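Local coordinates for endoribonuclease ToxN (Pectobacterium atrosepticum, PDB 2XDB), which cleaves RNA between the second and third A of AAA(U/G) sequences as the toxin of a type III toxin-antitoxin system that the ToxI RNA regulates in antiviral defence, at residues M1-I6 and K33-V39. Residues are numbered along the deposited sequence; the frame is centred on the assembly and turned at random.
Sequences MKFYTI and KAFIGIV. With SO4 (sulfate ion), chain D.
M1 lies against the turn at G37 to V39: its CB touches I36 CG2, and the chain, extended beyond CG, carries CE to 3.7 Å from V39 CA, close to the I38 carbonyl. Its amino nitrogen and the bent-back NZ of K2 both bond O1 of one sulfate, probably from the crystallisation liquor, the K2 link measuring 3.0 Å. The backbone of K2 runs past G37, the centre of an inverse gamma turn. F3 and I36 form a non-hydrogen-bonded antiparallel pair with side chains lying side by side; I36 CD1 meets the ring of F3 at CE1, on the sheet face that L114, L118 and I121 also pack against. Y4 and F35 are the next, hydrogen-bonded pair, joined by Y4 N to F35 O and F35 N to Y4 O, both 2.9 Å and nearly straight. These bonds join strands 3-6 and 35-42 inside the antiparallel sheet of ToxN, whose family is placed in the SH3 clan; strand 97-99 pairs with the other edge of 3-6. With chi1 at -69°, the Y4 ring lies along the sheet towards the turn, its edge meeting G37 CA at CE2. T5 turns from 35-42, its hydroxyl making a weak bond to S98 O, whereas I6 points to the neighbouring strand and sets CD1 over the centre of the F35 ring, 3.5 Å from the centroid, in a CH-pi contact only 2° off the ring normal. Where direct pairing ends, a water accepts from I6 N and donates to K33 O, both at 2.8 Å.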
loop_
_atom_site.group_PDB
_atom_site.type_symbol
_atom_site.label_atom_id
_atom_site.label_comp_id
_atom_site.label_asym_id
_atom_site.label_seq_id
_atom_site.Cartn_x
_atom_site.Cartn_y
_atom_site.Cartn_z
ATOM N N MET A 1 0.042 12.090 -1.353
ATOM C CA MET A 1 0.186 10.802 -0.673
ATOM C C MET A 1 1.266 10.799 0.421
ATOM O O MET A 1 2.274 11.488 0.312
ATOM C CB MET A 1 0.407 9.691 -1.703
ATOM C CG MET A 1 -0.855 9.450 -2.547
ATOM S SD MET A 1 -0.581 8.134 -3.713
ATOM C CE MET A 1 -2.010 8.284 -4.764
ATOM N N LYS A 2 1.043 10.033 1.484
ATOM C CA LYS A 2 1.974 10.035 2.612
ATOM C C LYS A 2 2.158 8.649 3.207
ATOM O O LYS A 2 1.403 7.730 2.893
ATOM C CB LYS A 2 1.506 11.014 3.682
ATOM C CG LYS A 2 1.466 12.446 3.207
ATOM C CD LYS A 2 1.232 13.397 4.367
ATOM C CE LYS A 2 1.194 14.846 3.901
ATOM N NZ LYS A 2 2.152 15.075 2.781
ATOM N N PHE A 3 3.167 8.492 4.064
ATOM C CA PHE A 3 3.446 7.188 4.657
ATOM C C PHE A 3 2.626 6.968 5.920
ATOM O O PHE A 3 2.573 7.851 6.782
ATOM C CB PHE A 3 4.936 7.038 4.964
ATOM C CG PHE A 3 5.798 7.101 3.760
ATOM C CD1 PHE A 3 5.871 6.039 2.897
ATOM C CD2 PHE A 3 6.531 8.234 3.476
ATOM C CE1 PHE A 3 6.661 6.105 1.771
ATOM C CE2 PHE A 3 7.328 8.301 2.357
ATOM C CZ PHE A 3 7.389 7.235 1.504
ATOM N N TYR A 4 2.008 5.786 6.024
ATOM C CA TYR A 4 1.214 5.401 7.196
ATOM C C TYR A 4 1.670 4.087 7.805
ATOM O O TYR A 4 2.295 3.269 7.141
ATOM C CB TYR A 4 -0.242 5.205 6.815
ATOM C CG TYR A 4 -0.969 6.455 6.439
ATOM C CD1 TYR A 4 -1.835 7.062 7.332
ATOM C CD2 TYR A 4 -0.814 7.021 5.182
ATOM C CE1 TYR A 4 -2.511 8.207 6.998
ATOM C CE2 TYR A 4 -1.490 8.167 4.831
ATOM C CZ TYR A 4 -2.330 8.758 5.744
ATOM O OH TYR A 4 -3.002 9.898 5.402
ATOM N N THR A 5 1.343 3.894 9.076
ATOM C CA THR A 5 1.323 2.560 9.660
ATOM C C THR A 5 -0.122 2.274 10.016
ATOM O O THR A 5 -0.941 3.195 10.119
ATOM C CB THR A 5 2.184 2.433 10.923
ATOM O OG1 THR A 5 1.690 3.306 11.947
ATOM C CG2 THR A 5 3.613 2.778 10.613
ATOM N N ILE A 6 -0.439 0.999 10.180
ATOM C CA ILE A 6 -1.794 0.594 10.511
ATOM C C ILE A 6 -1.715 -0.296 11.748
ATOM O O ILE A 6 -0.742 -1.036 11.913
ATOM C CB ILE A 6 -2.450 -0.134 9.323
ATOM C CG1 ILE A 6 -2.569 0.825 8.143
ATOM C CG2 ILE A 6 -3.821 -0.678 9.688
ATOM C CD1 ILE A 6 -2.969 0.161 6.831
ATOM N N LYS A 33 5.650 -2.206 9.002
ATOM C CA LYS A 33 5.197 -2.183 7.614
ATOM C C LYS A 33 4.633 -0.823 7.299
ATOM O O LYS A 33 3.773 -0.339 8.029
ATOM C CB LYS A 33 4.100 -3.220 7.392
ATOM C CG LYS A 33 4.329 -4.107 6.183
ATOM C CD LYS A 33 3.542 -3.645 5.001
ATOM C CE LYS A 33 3.411 -4.768 4.004
ATOM N NZ LYS A 33 4.745 -5.218 3.574
ATOM N N ALA A 34 5.103 -0.212 6.216
ATOM C CA ALA A 34 4.605 1.101 5.804
ATOM C C ALA A 34 3.636 1.014 4.631
ATOM O O ALA A 34 3.835 0.215 3.714
ATOM C CB ALA A 34 5.760 2.015 5.448
ATOM N N PHE A 35 2.598 1.852 4.667
ATOM C CA PHE A 35 1.625 1.964 3.580
ATOM C C PHE A 35 1.678 3.348 2.930
ATOM O O PHE A 35 2.229 4.281 3.521
ATOM C CB PHE A 35 0.222 1.689 4.100
ATOM C CG PHE A 35 0.037 0.314 4.660
ATOM C CD1 PHE A 35 -0.743 -0.616 4.001
ATOM C CD2 PHE A 35 0.637 -0.051 5.860
ATOM C CE1 PHE A 35 -0.922 -1.897 4.527
ATOM C CE2 PHE A 35 0.462 -1.318 6.387
ATOM C CZ PHE A 35 -0.317 -2.241 5.718
ATOM N N ILE A 36 1.104 3.478 1.725
ATOM C CA ILE A 36 1.058 4.759 0.997
ATOM C C ILE A 36 -0.313 5.457 0.991
ATOM O O ILE A 36 -1.351 4.824 0.816
ATOM C CB ILE A 36 1.557 4.637 -0.447
ATOM C CG1 ILE A 36 2.884 3.934 -0.452
ATOM C CG2 ILE A 36 1.873 6.014 -1.011
ATOM C CD1 ILE A 36 3.935 4.813 0.157
ATOM N N GLY A 37 -0.249 6.787 1.071
ATOM C CA GLY A 37 -1.269 7.649 1.640
ATOM C C GLY A 37 -2.493 8.064 0.875
ATOM O O GLY A 37 -2.681 9.212 0.540
ATOM N N ILE A 38 -3.377 7.116 0.687
ATOM C CA ILE A 38 -4.662 7.333 0.049
ATOM C C ILE A 38 -4.555 7.337 -1.435
ATOM O O ILE A 38 -4.482 8.351 -2.124
ATOM C CB ILE A 38 -5.467 8.458 0.564
ATOM C CG1 ILE A 38 -5.626 8.309 2.070
ATOM C CG2 ILE A 38 -6.863 8.285 0.010
ATOM C CD1 ILE A 38 -6.984 8.754 2.529
ATOM N N VAL A 39 -4.593 6.107 -1.884
ATOM C CA VAL A 39 -4.213 5.705 -3.174
ATOM C C VAL A 39 -5.511 5.716 -3.981
ATOM O O VAL A 39 -5.501 5.950 -5.188
ATOM C CB VAL A 39 -3.597 4.324 -2.966
ATOM C CG1 VAL A 39 -4.583 3.196 -3.284
ATOM C CG2 VAL A 39 -2.271 4.213 -3.674
HETATM S S SO4 D . -1.510 14.375 1.060
HETATM O O1 SO4 D . -0.064 14.328 0.840
HETATM O O2 SO4 D . -2.170 14.805 -0.169
HETATM O O3 SO4 D . -2.002 13.054 1.443
HETATM O O4 SO4 D . -1.803 15.327 2.128
HETATM O O HOH W 1 1.515 -0.951 9.640
#